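Local coordinates for protein ADP-ribosylating toxin CARDS (Mycoplasma pneumoniae, PDB 4TLV) that transfers ADP-ribose from NAD(+) to multiple target proteins in vitro and makes mammalian cells vacuolate, serving as the main virulence factor of the bacterium, at residues V155-G160 with I420-C425; N298-E303 with G398-L403; A345-V350 with Y404-K409; K363-P368 with S379-G384. All blocks are in the same frame, centred on the assembly; numbering follows the deposited sequence.

Interaction 1: residues V155-G160 with I420-C425; sequences VPVEPG and IIVDEC
V157 and E158 of the mART domain meet V422 and D423 of the D2 beta-trefoil, so the contact joins two domains through the loops that follow strand 146-156 and strand 415-421. Its apolar part is one touch at about a right angle, V157 CG1 against V422 CG1 at 4.0 Å; each of these methyls lies opposite its own backbone N. The extended side chain of E158 runs past the valine pair until its CD lies 3.9 Å from V422 O. There its carboxylate comes up obliquely to that of D423, E158 OE2 being 3.4 Å from D423 OD1 with the two planes turned 53° apart. No hydrogen bond joins these two acceptors, and the nearness of two like charges would probably raise the proton affinity of one of them. A water grips E158 from the D2 side: it donates to E158 OE2 at 2.5 Å and accepts from E424 N at 2.6 Å, tying the glutamate to the D2 backbone. A bound acetate lies close to the same side chain. Further out, the backbone of V157 bonds to V170 in strand 168-181, that of E158 to I373 of D2, and V422 rests on F376. D423 is itself fixed by an Asx turn, in which C425 N gives its hydrogen to D423 OD2 at 3.0 Å, almost straight at 174°, on the anti side and somewhat out of the carboxylate plane.

Interaction 2: residues N298-E303 with G398-L403; sequences NVFLVE and GSQHDL
L301 and H401 form an antiparallel hydrogen-bonded pair in the D2 beta-trefoil. L301 N donates to H401 O at 2.7 Å and H401 N returns a bond to L301 O at 2.8 Å. The touching parts diverge, their end-to-end directions being 135° apart, and Q400 CA adds a CA-H...O contact to L301 O at 3.4 Å. Where direct bonds stop, waters take over: one accepts from L403 N and reaches V299 O, and another donates to S399 O while accepting from E303 N. The second is also hydrogen-bonded to H401 NE2. On one face of the pair F300 and Q400 stack flat, amide on ring, with only 12° between their planes. Q400 OE1 stands 3.7 Å above the ring centre, and Q400 NE2 comes to 3.3 Å from F300 CE2. A chi1 of 48° puts F300 CG between its own backbone N and carbonyl carbon, which brings the ring against the extended glutamine. On the other face L301 CD1 touches L403 CD1 at 4.1 Å, and H401 offers its ring edge, CD2, to L301 O at 3.6 Å. The imidazole is held by ND1 to S396 OG and packs edge-to-face with W392. Strand 298-303 lies between strands 287-293 and 401-407, with L301 and L403 both reaching L418 of strand 415-421 and V299 reaching V350 of strand 348-354.

Interaction 3: residues A345-V350 with Y404-K409; sequences AGQLKV and YVCPLK
Q347 sets its amide end-on over one face of the Y404 ring: NE2 stands 3.2 Å above the plane, over the ring centre, and the amide plane is turned 85° to the ring. This posture is consistent with an N-H directed into the pi cloud. The glutamine gets there by an extended chain, CG opposite the backbone N at chi1 -171°. L348 O lies in the plane of the same ring, at its edge, 3.6 Å from Y404 CD1, while the bent K349 chain brings CD to 3.8 Å from Y404 CE1. These groups sit on an antiparallel strand pair of the D2 beta-trefoil, where 348-354 runs beside 401-407. L348 N donates to V405 O at 2.8 Å; V405 N answers to L348 O at 2.9 Å. On the opposite face of the sheet from Y404, L348 and V405 meet CB to CB at 3.8 Å, and V405 CG2 touches V350 CG2 at 3.9 Å. At the turn end G346 O is buried against P407 CD, 3.5 Å away.

Interaction 4: residues K363-P368 with S379-G384; sequences KWKMTP and SSELLG
K365 lies across E381 at about a right angle. Its CB is 4.2 Å from S379 O. CG and CD both rest on the carboxylate of E381, with OE2 3.1 Å from K365 CG and 3.2 Å from K365 CD. A bend at chi3 (-54°) then swings CE over S379 CB, 3.8 Å away. The ammonium NZ stays 4.5 Å from E381 OE1, too far for a salt bridge; instead it donates to a water at 2.9 Å that in turn donates to S380 O and G384 O. E381 lays its CG on K363 CB, a bend at chi2 (-72°) turns its carboxylate back to K365, and its OE2 takes a hydrogen bond from Q321 NE2. In the backbone K365 and S379 exchange two bonds as a hydrogen-bonded pair, and E381 N adds a nearly straight bond of 176° to K363 O at 3.0 Å. On the other face the indole of W364 meets S380 CB through CZ3 at 3.8 Å, while its NE1 is held by L337 O. S380 OG accepts from L382 N in an ST turn that leads into the 3-10 segment 381-383. That segment follows the second strand of the paired part, which is an antiparallel beta hairpin, strand 364-368 with strand 375-380, of the D2 beta-trefoil.

In the fold
Interaction 1, a buried contact, differs from the rest in joining two domains, through one apolar touch and a water-bridged carboxylate; the other three, partly buried, hold D2 together by paired strands. Interactions 2 and 3 share strand 401-407, on which L403 O bonds to V350 N and D402 makes a long, weak ion pair with K349. Valine, leucine and W364 meet where interactions 3 and 4 join, V405 packing on W364 and L383, while interaction 4 reaches interaction 1 through M366 against I420. Partly exposed flanks carry mixed contacts: amide on ring in 298-303 with 398-403, amide over ring in 345-350 with 404-409, lysine over glutamate in 363-368 with 379-384.

Interaction 1: residues V155-G160 with I420-C425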
loop_
_atom_site.group_PDB
_atom_site.type_symbol
_atom_site.label_atom_id
_atom_site.label_comp_id
_atom_site.label_asym_id
_atom_site.label_seq_id
_atom_site.Cartn_x
_atom_site.Cartn_y
_atom_site.Cartn_z
ATOM N N VAL A 155 23.394 -0.029 2.811
ATOM C CA VAL A 155 24.452 -0.762 3.501
ATOM C C VAL A 155 24.005 -2.176 3.879
ATOM O O VAL A 155 22.827 -2.415 4.162
ATOM C CB VAL A 155 24.892 -0.006 4.767
ATOM C CG1 VAL A 155 25.494 1.333 4.390
ATOM C CG2 VAL A 155 23.706 0.191 5.692
ATOM N N PRO A 156 24.951 -3.129 3.896
ATOM C CA PRO A 156 24.575 -4.497 4.268
ATOM C C PRO A 156 24.166 -4.598 5.740
ATOM O O PRO A 156 24.732 -3.915 6.594
ATOM C CB PRO A 156 25.858 -5.312 4.032
ATOM C CG PRO A 156 26.979 -4.307 3.963
ATOM C CD PRO A 156 26.380 -2.986 3.548
ATOM N N VAL A 157 23.214 -5.476 6.025
ATOM C CA VAL A 157 22.830 -5.806 7.393
ATOM C C VAL A 157 23.841 -6.787 8.019
ATOM O O VAL A 157 24.186 -7.795 7.416
ATOM C CB VAL A 157 21.422 -6.423 7.414
ATOM C CG1 VAL A 157 21.021 -6.842 8.840
ATOM C CG2 VAL A 157 20.397 -5.414 6.833
ATOM N N GLU A 158 24.299 -6.494 9.234
ATOM C CA GLU A 158 25.270 -7.363 9.918
ATOM C C GLU A 158 26.429 -7.833 9.015
ATOM O O GLU A 158 26.652 -9.031 8.874
ATOM C CB GLU A 158 24.573 -8.604 10.514
ATOM C CG GLU A 158 25.381 -9.261 11.648
ATOM C CD GLU A 158 25.011 -10.707 11.934
ATOM O OE1 GLU A 158 24.252 -11.322 11.151
ATOM O OE2 GLU A 158 25.508 -11.239 12.952
ATOM N N PRO A 159 27.177 -6.900 8.411
ATOM C CA PRO A 159 28.201 -7.316 7.438
ATOM C C PRO A 159 29.274 -8.232 8.037
ATOM O O PRO A 159 29.606 -8.127 9.218
ATOM C CB PRO A 159 28.833 -5.986 7.015
ATOM C CG PRO A 159 28.607 -5.089 8.161
ATOM C CD PRO A 159 27.229 -5.456 8.669
ATOM N N GLY A 160 29.817 -9.120 7.210
ATOM C CA GLY A 160 30.846 -10.029 7.651
ATOM C C GLY A 160 30.264 -11.249 8.345
ATOM O O GLY A 160 30.968 -12.234 8.551
ATOM N N ILE A 420 15.078 -4.522 17.653
ATOM C CA ILE A 420 15.326 -5.814 17.037
ATOM C C ILE A 420 16.818 -6.064 16.993
ATOM O O ILE A 420 17.584 -5.195 16.615
ATOM C CB ILE A 420 14.751 -5.884 15.616
ATOM C CG1 ILE A 420 13.229 -5.697 15.694
ATOM C CG2 ILE A 420 15.125 -7.229 14.968
ATOM C CD1 ILE A 420 12.496 -5.976 14.417
ATOM N N ILE A 421 17.233 -7.262 17.380
ATOM C CA ILE A 421 18.640 -7.610 17.299
ATOM C C ILE A 421 18.831 -8.677 16.228
ATOM O O ILE A 421 18.113 -9.674 16.193
ATOM C CB ILE A 421 19.189 -8.083 18.661
ATOM C CG1 ILE A 421 18.402 -9.294 19.156
ATOM C CG2 ILE A 421 19.107 -6.939 19.669
ATOM C CD1 ILE A 421 18.971 -9.960 20.420
ATOM N N VAL A 422 19.801 -8.446 15.359
ATOM C CA VAL A 422 20.053 -9.332 14.237
ATOM C C VAL A 422 21.361 -10.078 14.449
ATOM O O VAL A 422 22.420 -9.469 14.610
ATOM C CB VAL A 422 20.135 -8.545 12.921
ATOM C CG1 VAL A 422 20.559 -9.471 11.777
ATOM C CG2 VAL A 422 18.790 -7.885 12.616
ATOM N N ASP A 423 21.276 -11.397 14.418
ATOM C CA ASP A 423 22.423 -12.246 14.649
ATOM C C ASP A 423 22.024 -13.679 14.310
ATOM O O ASP A 423 20.840 -14.008 14.262
ATOM C CB ASP A 423 22.835 -12.156 16.116
ATOM C CG ASP A 423 24.115 -12.911 16.405
ATOM O OD1 ASP A 423 25.201 -12.328 16.176
ATOM O OD2 ASP A 423 24.028 -14.085 16.850
ATOM N N GLU A 424 23.001 -14.539 14.074
ATOM C CA GLU A 424 22.690 -15.939 13.803
ATOM C C GLU A 424 21.751 -16.507 14.871
ATOM O O GLU A 424 20.816 -17.239 14.558
ATOM C CB GLU A 424 23.967 -16.775 13.732
ATOM C CG GLU A 424 23.724 -18.242 13.379
ATOM C CD GLU A 424 25.019 -19.045 13.266
ATOM O OE1 GLU A 424 26.103 -18.458 13.504
ATOM O OE2 GLU A 424 24.956 -20.256 12.942
ATOM N N CYS A 425 21.994 -16.163 16.132
ATOM C CA CYS A 425 21.211 -16.727 17.231
ATOM C C CYS A 425 19.929 -15.945 17.545
ATOM O O CYS A 425 19.186 -16.311 18.459
ATOM C CB CYS A 425 22.066 -16.842 18.496
ATOM S SG CYS A 425 23.261 -18.205 18.476
HETATM O O HOH W 1 25.286 -13.774 12.997
#

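Interaction 2: residues N298-E303 with G398-L403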
loop_
_atom_site.group_PDB
_atom_site.type_symbol
_atom_site.label_atom_id
_atom_site.label_comp_id
_atom_site.label_asym_id
_atom_site.label_seq_id
_atom_site.Cartn_x
_atom_site.Cartn_y
_atom_site.Cartn_z
ATOM N N ASN A 298 -4.088 -11.440 20.103
ATOM C CA ASN A 298 -3.073 -10.877 20.996
ATOM C C ASN A 298 -1.663 -10.941 20.396
ATOM O O ASN A 298 -1.315 -11.899 19.707
ATOM C CB ASN A 298 -3.079 -11.596 22.348
ATOM C CG ASN A 298 -4.283 -11.223 23.205
ATOM O OD1 ASN A 298 -4.942 -10.215 22.960
ATOM N ND2 ASN A 298 -4.560 -12.030 24.220
ATOM N N VAL A 299 -0.864 -9.921 20.683
ATOM C CA VAL A 299 0.549 -9.893 20.330
ATOM C C VAL A 299 1.267 -9.742 21.656
ATOM O O VAL A 299 0.843 -8.948 22.488
ATOM C CB VAL A 299 0.880 -8.687 19.459
ATOM C CG1 VAL A 299 2.408 -8.630 19.153
ATOM C CG2 VAL A 299 0.062 -8.732 18.165
ATOM N N PHE A 300 2.340 -10.495 21.867
ATOM C CA PHE A 300 3.020 -10.433 23.152
ATOM C C PHE A 300 4.468 -10.872 23.059
ATOM O O PHE A 300 4.922 -11.361 22.022
ATOM C CB PHE A 300 2.280 -11.296 24.169
ATOM C CG PHE A 300 1.960 -12.654 23.666
ATOM C CD1 PHE A 300 0.779 -12.894 22.986
ATOM C CD2 PHE A 300 2.847 -13.700 23.846
ATOM C CE1 PHE A 300 0.483 -14.174 22.507
ATOM C CE2 PHE A 300 2.555 -14.965 23.376
ATOM C CZ PHE A 300 1.378 -15.200 22.699
ATOM N N LEU A 301 5.180 -10.715 24.168
ATOM C CA LEU A 301 6.608 -10.994 24.226
ATOM C C LEU A 301 6.861 -12.106 25.232
ATOM O O LEU A 301 6.281 -12.113 26.317
ATOM C CB LEU A 301 7.351 -9.731 24.676
ATOM C CG LEU A 301 7.151 -8.454 23.866
ATOM C CD1 LEU A 301 7.510 -7.223 24.696
ATOM C CD2 LEU A 301 7.988 -8.513 22.605
ATOM N N VAL A 302 7.725 -13.043 24.865
ATOM C CA VAL A 302 8.099 -14.144 25.738
ATOM C C VAL A 302 9.598 -14.066 25.943
ATOM O O VAL A 302 10.361 -14.019 24.970
ATOM C CB VAL A 302 7.718 -15.490 25.108
ATOM C CG1 VAL A 302 8.291 -16.661 25.911
ATOM C CG2 VAL A 302 6.201 -15.594 24.975
ATOM N N GLU A 303 10.033 -14.031 27.200
ATOM C CA GLU A 303 11.461 -13.852 27.466
ATOM C C GLU A 303 12.252 -15.103 27.100
ATOM O O GLU A 303 11.803 -16.224 27.338
ATOM C CB GLU A 303 11.721 -13.463 28.922
ATOM C CG GLU A 303 13.191 -13.229 29.212
ATOM C CD GLU A 303 13.432 -12.562 30.560
ATOM O OE1 GLU A 303 12.455 -12.350 31.306
ATOM O OE2 GLU A 303 14.603 -12.244 30.863
ATOM N N GLY A 398 4.669 -12.420 34.854
ATOM C CA GLY A 398 4.019 -13.463 34.084
ATOM C C GLY A 398 4.879 -13.960 32.942
ATOM O O GLY A 398 6.021 -13.522 32.776
ATOM N N SER A 399 4.317 -14.868 32.152
ATOM C CA SER A 399 5.024 -15.518 31.052
ATOM C C SER A 399 5.013 -14.684 29.768
ATOM O O SER A 399 5.915 -14.788 28.942
ATOM C CB SER A 399 4.391 -16.888 30.778
ATOM O OG SER A 399 4.817 -17.420 29.533
ATOM N N GLN A 400 3.977 -13.872 29.600
ATOM C CA GLN A 400 3.801 -13.094 28.382
ATOM C C GLN A 400 3.705 -11.625 28.737
ATOM O O GLN A 400 3.015 -11.258 29.684
ATOM C CB GLN A 400 2.527 -13.533 27.649
ATOM C CG GLN A 400 2.529 -14.989 27.224
ATOM C CD GLN A 400 1.247 -15.408 26.535
ATOM O OE1 GLN A 400 0.265 -14.663 26.512
ATOM N NE2 GLN A 400 1.248 -16.612 25.967
ATOM N N HIS A 401 4.393 -10.782 27.982
ATOM C CA HIS A 401 4.351 -9.351 28.237
ATOM C C HIS A 401 3.769 -8.605 27.047
ATOM O O HIS A 401 4.039 -8.945 25.889
ATOM C CB HIS A 401 5.748 -8.835 28.569
ATOM C CG HIS A 401 6.401 -9.572 29.695
ATOM N ND1 HIS A 401 6.384 -9.355 31.031
ATOM C CD2 HIS A 401 7.163 -10.705 29.500
ATOM C CE1 HIS A 401 7.144 -10.342 31.612
ATOM N NE2 HIS A 401 7.599 -11.145 30.668
ATOM N N ASP A 402 2.972 -7.587 27.348
ATOM C CA ASP A 402 2.352 -6.770 26.327
ATOM C C ASP A 402 3.369 -5.883 25.618
ATOM O O ASP A 402 4.417 -5.538 26.176
ATOM C CB ASP A 402 1.243 -5.914 26.934
ATOM C CG ASP A 402 -0.012 -6.721 27.242
ATOM O OD1 ASP A 402 -0.047 -7.931 26.928
ATOM O OD2 ASP A 402 -0.966 -6.135 27.788
ATOM N N LEU A 403 3.042 -5.521 24.383
ATOM C CA LEU A 403 3.917 -4.711 23.546
ATOM C C LEU A 403 3.276 -3.356 23.277
ATOM O O LEU A 403 2.120 -3.288 22.864
ATOM C CB LEU A 403 4.201 -5.432 22.217
ATOM C CG LEU A 403 5.072 -4.685 21.211
ATOM C CD1 LEU A 403 6.485 -4.481 21.768
ATOM C CD2 LEU A 403 5.101 -5.439 19.861
HETATM O O HOH W 2 0.583 -6.314 23.182
HETATM O O HOH W 3 -1.495 -9.022 24.424
HETATM O O HOH W 4 8.247 -13.934 29.451
#

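Interaction 3: residues A345-V350 with Y404-K409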
loop_
_atom_site.group_PDB
_atom_site.type_symbol
_atom_site.label_atom_id
_atom_site.label_comp_id
_atom_site.label_asym_id
_atom_site.label_seq_id
_atom_site.Cartn_x
_atom_site.Cartn_y
_atom_site.Cartn_z
ATOM N N ALA A 345 -1.629 8.627 27.934
ATOM C CA ALA A 345 -0.851 9.608 27.191
ATOM C C ALA A 345 0.407 8.972 26.619
ATOM O O ALA A 345 1.316 8.595 27.363
ATOM C CB ALA A 345 -0.491 10.811 28.080
ATOM N N GLY A 346 0.444 8.847 25.295
ATOM C CA GLY A 346 1.629 8.364 24.610
ATOM C C GLY A 346 1.926 6.899 24.858
ATOM O O GLY A 346 3.063 6.526 25.147
ATOM N N GLN A 347 0.899 6.064 24.740
ATOM C CA GLN A 347 1.078 4.629 24.869
ATOM C C GLN A 347 0.072 3.885 23.994
ATOM O O GLN A 347 -1.089 3.712 24.366
ATOM C CB GLN A 347 0.970 4.195 26.336
ATOM C CG GLN A 347 1.351 2.745 26.591
ATOM C CD GLN A 347 1.399 2.400 28.074
ATOM O OE1 GLN A 347 1.479 3.283 28.927
ATOM N NE2 GLN A 347 1.356 1.108 28.384
ATOM N N LEU A 348 0.519 3.471 22.813
ATOM C CA LEU A 348 -0.293 2.637 21.946
ATOM C C LEU A 348 -0.040 1.208 22.346
ATOM O O LEU A 348 1.022 0.893 22.872
ATOM C CB LEU A 348 0.118 2.831 20.489
ATOM C CG LEU A 348 0.020 4.252 19.955
ATOM C CD1 LEU A 348 0.694 4.338 18.583
ATOM C CD2 LEU A 348 -1.426 4.674 19.875
ATOM N N LYS A 349 -1.009 0.335 22.103
ATOM C CA LYS A 349 -0.830 -1.081 22.382
ATOM C C LYS A 349 -0.910 -1.893 21.089
ATOM O O LYS A 349 -1.790 -1.673 20.262
ATOM C CB LYS A 349 -1.895 -1.564 23.360
ATOM C CG LYS A 349 -2.085 -3.062 23.378
ATOM C CD LYS A 349 -1.302 -3.709 24.497
ATOM C CE LYS A 349 -2.233 -4.436 25.453
ATOM N NZ LYS A 349 -2.810 -5.683 24.867
ATOM N N VAL A 350 0.012 -2.829 20.918
ATOM C CA VAL A 350 0.034 -3.623 19.695
ATOM C C VAL A 350 -0.874 -4.856 19.800
ATOM O O VAL A 350 -0.884 -5.548 20.815
ATOM C CB VAL A 350 1.462 -4.038 19.339
ATOM C CG1 VAL A 350 1.493 -4.753 17.997
ATOM C CG2 VAL A 350 2.366 -2.809 19.317
ATOM N N TYR A 404 4.030 -2.282 23.510
ATOM C CA TYR A 404 3.504 -0.925 23.338
ATOM C C TYR A 404 4.316 -0.116 22.337
ATOM O O TYR A 404 5.426 -0.489 21.978
ATOM C CB TYR A 404 3.495 -0.172 24.671
ATOM C CG TYR A 404 2.848 -0.936 25.808
ATOM C CD1 TYR A 404 1.463 -1.038 25.908
ATOM C CD2 TYR A 404 3.623 -1.556 26.779
ATOM C CE1 TYR A 404 0.870 -1.742 26.949
ATOM C CE2 TYR A 404 3.043 -2.262 27.826
ATOM C CZ TYR A 404 1.668 -2.346 27.906
ATOM O OH TYR A 404 1.098 -3.050 28.940
ATOM N N VAL A 405 3.747 1.000 21.892
ATOM C CA VAL A 405 4.475 1.983 21.117
ATOM C C VAL A 405 4.394 3.298 21.885
ATOM O O VAL A 405 3.299 3.718 22.272
ATOM C CB VAL A 405 3.838 2.205 19.742
ATOM C CG1 VAL A 405 4.644 3.231 18.951
ATOM C CG2 VAL A 405 3.706 0.882 18.992
ATOM N N CYS A 406 5.543 3.937 22.093
ATOM C CA CYS A 406 5.620 5.217 22.798
ATOM C C CYS A 406 6.546 6.177 22.083
ATOM O O CYS A 406 7.535 5.759 21.487
ATOM C CB CYS A 406 6.195 5.035 24.209
ATOM S SG CYS A 406 5.392 3.811 25.233
ATOM N N PRO A 407 6.249 7.482 22.176
ATOM C CA PRO A 407 7.247 8.495 21.815
ATOM C C PRO A 407 8.535 8.227 22.594
ATOM O O PRO A 407 8.476 7.739 23.728
ATOM C CB PRO A 407 6.606 9.805 22.285
ATOM C CG PRO A 407 5.133 9.525 22.332
ATOM C CD PRO A 407 5.002 8.068 22.699
ATOM N N LEU A 408 9.684 8.519 22.000
ATOM C CA LEU A 408 10.953 8.300 22.685
ATOM C C LEU A 408 11.100 9.279 23.846
ATOM O O LEU A 408 11.740 8.977 24.845
ATOM C CB LEU A 408 12.125 8.468 21.722
ATOM C CG LEU A 408 12.127 7.496 20.544
ATOM C CD1 LEU A 408 13.308 7.768 19.622
ATOM C CD2 LEU A 408 12.122 6.066 21.035
ATOM N N LYS A 409 10.489 10.446 23.709
ATOM C CA LYS A 409 10.608 11.484 24.728
ATOM C C LYS A 409 9.689 11.228 25.922
ATOM O O LYS A 409 8.489 10.997 25.762
ATOM C CB LYS A 409 10.331 12.861 24.124
ATOM C CG LYS A 409 11.019 14.003 24.869
ATOM C CD LYS A 409 10.850 15.332 24.150
ATOM C CE LYS A 409 9.383 15.720 24.058
ATOM N NZ LYS A 409 9.192 17.082 23.489
#

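Interaction 4: residues K363-P368 with S379-G384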
loop_
_atom_site.group_PDB
_atom_site.type_symbol
_atom_site.label_atom_id
_atom_site.label_comp_id
_atom_site.label_asym_id
_atom_site.label_seq_id
_atom_site.Cartn_x
_atom_site.Cartn_y
_atom_site.Cartn_z
ATOM N N LYS A 363 1.437 0.279 9.648
ATOM C CA LYS A 363 2.702 0.580 8.987
ATOM C C LYS A 363 3.829 0.868 9.984
ATOM O O LYS A 363 3.646 1.619 10.949
ATOM C CB LYS A 363 2.531 1.716 7.978
ATOM C CG LYS A 363 1.505 1.377 6.862
ATOM C CD LYS A 363 1.567 2.423 5.745
ATOM C CE LYS A 363 0.508 2.181 4.664
ATOM N NZ LYS A 363 0.532 0.762 4.115
ATOM N N TRP A 364 4.991 0.268 9.724
ATOM C CA TRP A 364 6.137 0.297 10.639
ATOM C C TRP A 364 7.408 0.632 9.878
ATOM O O TRP A 364 7.533 0.287 8.705
ATOM C CB TRP A 364 6.321 -1.077 11.285
ATOM C CG TRP A 364 5.100 -1.536 12.042
ATOM C CD1 TRP A 364 4.077 -2.327 11.570
ATOM C CD2 TRP A 364 4.767 -1.212 13.395
ATOM N NE1 TRP A 364 3.139 -2.510 12.553
ATOM C CE2 TRP A 364 3.541 -1.845 13.688
ATOM C CE3 TRP A 364 5.399 -0.457 14.399
ATOM C CZ2 TRP A 364 2.917 -1.738 14.945
ATOM C CZ3 TRP A 364 4.783 -0.364 15.661
ATOM C CH2 TRP A 364 3.561 -1.003 15.917
ATOM N N LYS A 365 8.342 1.306 10.541
ATOM C CA LYS A 365 9.660 1.582 9.965
ATOM C C LYS A 365 10.664 0.861 10.833
ATOM O O LYS A 365 10.445 0.725 12.037
ATOM C CB LYS A 365 9.987 3.081 10.022
ATOM C CG LYS A 365 9.283 3.971 9.011
ATOM C CD LYS A 365 9.486 5.456 9.399
ATOM C CE LYS A 365 9.040 5.672 10.847
ATOM N NZ LYS A 365 9.102 7.085 11.325
ATOM N N MET A 366 11.760 0.398 10.237
ATOM C CA MET A 366 12.826 -0.242 11.000
ATOM C C MET A 366 14.152 0.421 10.671
ATOM O O MET A 366 14.637 0.335 9.544
ATOM C CB MET A 366 12.888 -1.726 10.696
ATOM C CG MET A 366 11.559 -2.427 10.983
ATOM S SD MET A 366 11.769 -4.186 11.054
ATOM C CE MET A 366 10.053 -4.706 11.122
ATOM N N THR A 367 14.739 1.083 11.653
ATOM C CA THR A 367 15.891 1.937 11.365
ATOM C C THR A 367 17.113 1.518 12.189
ATOM O O THR A 367 17.029 1.396 13.411
ATOM C CB THR A 367 15.547 3.415 11.634
ATOM O OG1 THR A 367 15.273 3.588 13.023
ATOM C CG2 THR A 367 14.303 3.812 10.876
ATOM N N PRO A 368 18.255 1.298 11.516
ATOM C CA PRO A 368 19.445 0.771 12.198
ATOM C C PRO A 368 19.933 1.819 13.183
ATOM O O PRO A 368 19.921 2.988 12.840
ATOM C CB PRO A 368 20.475 0.602 11.068
ATOM C CG PRO A 368 19.800 1.020 9.804
ATOM C CD PRO A 368 18.532 1.727 10.139
ATOM N N SER A 379 9.413 1.730 14.518
ATOM C CA SER A 379 8.580 2.905 14.770
ATOM C C SER A 379 7.245 2.790 14.058
ATOM O O SER A 379 7.167 2.248 12.957
ATOM C CB SER A 379 9.300 4.179 14.293
ATOM O OG SER A 379 10.536 4.335 14.962
ATOM N N SER A 380 6.199 3.321 14.671
ATOM C CA SER A 380 4.880 3.339 14.026
ATOM C C SER A 380 4.642 4.585 13.160
ATOM O O SER A 380 4.893 5.714 13.606
ATOM C CB SER A 380 3.785 3.257 15.081
ATOM O OG SER A 380 2.514 3.408 14.477
ATOM N N GLU A 381 4.143 4.393 11.936
ATOM C CA GLU A 381 3.780 5.522 11.084
ATOM C C GLU A 381 2.592 6.290 11.658
ATOM O O GLU A 381 2.334 7.419 11.261
ATOM C CB GLU A 381 3.459 5.087 9.644
ATOM C CG GLU A 381 4.642 4.518 8.873
ATOM C CD GLU A 381 5.666 5.579 8.474
ATOM O OE1 GLU A 381 5.466 6.783 8.773
ATOM O OE2 GLU A 381 6.673 5.200 7.845
ATOM N N LEU A 382 1.863 5.677 12.590
ATOM C CA LEU A 382 0.709 6.354 13.192
ATOM C C LEU A 382 1.142 7.611 13.968
ATOM O O LEU A 382 0.378 8.579 14.090
ATOM C CB LEU A 382 -0.064 5.391 14.101
ATOM C CG LEU A 382 -1.452 5.854 14.547
ATOM C CD1 LEU A 382 -2.370 6.024 13.339
ATOM C CD2 LEU A 382 -2.050 4.884 15.533
ATOM N N LEU A 383 2.374 7.606 14.468
ATOM C CA LEU A 383 2.867 8.706 15.293
ATOM C C LEU A 383 3.598 9.757 14.473
ATOM O O LEU A 383 4.166 10.696 15.025
ATOM C CB LEU A 383 3.756 8.188 16.429
ATOM C CG LEU A 383 3.007 7.411 17.520
ATOM C CD1 LEU A 383 3.956 6.785 18.520
ATOM C CD2 LEU A 383 2.007 8.322 18.228
ATOM N N GLY A 384 3.576 9.602 13.152
ATOM C CA GLY A 384 4.075 10.640 12.262
ATOM C C GLY A 384 5.529 11.007 12.492
ATOM O O GLY A 384 6.382 10.136 12.676
HETATM O O HOH W 5 1.909 1.338 13.049
HETATM O O HOH W 6 12.303 3.202 13.119
HETATM O O HOH W 7 6.574 7.523 12.733
#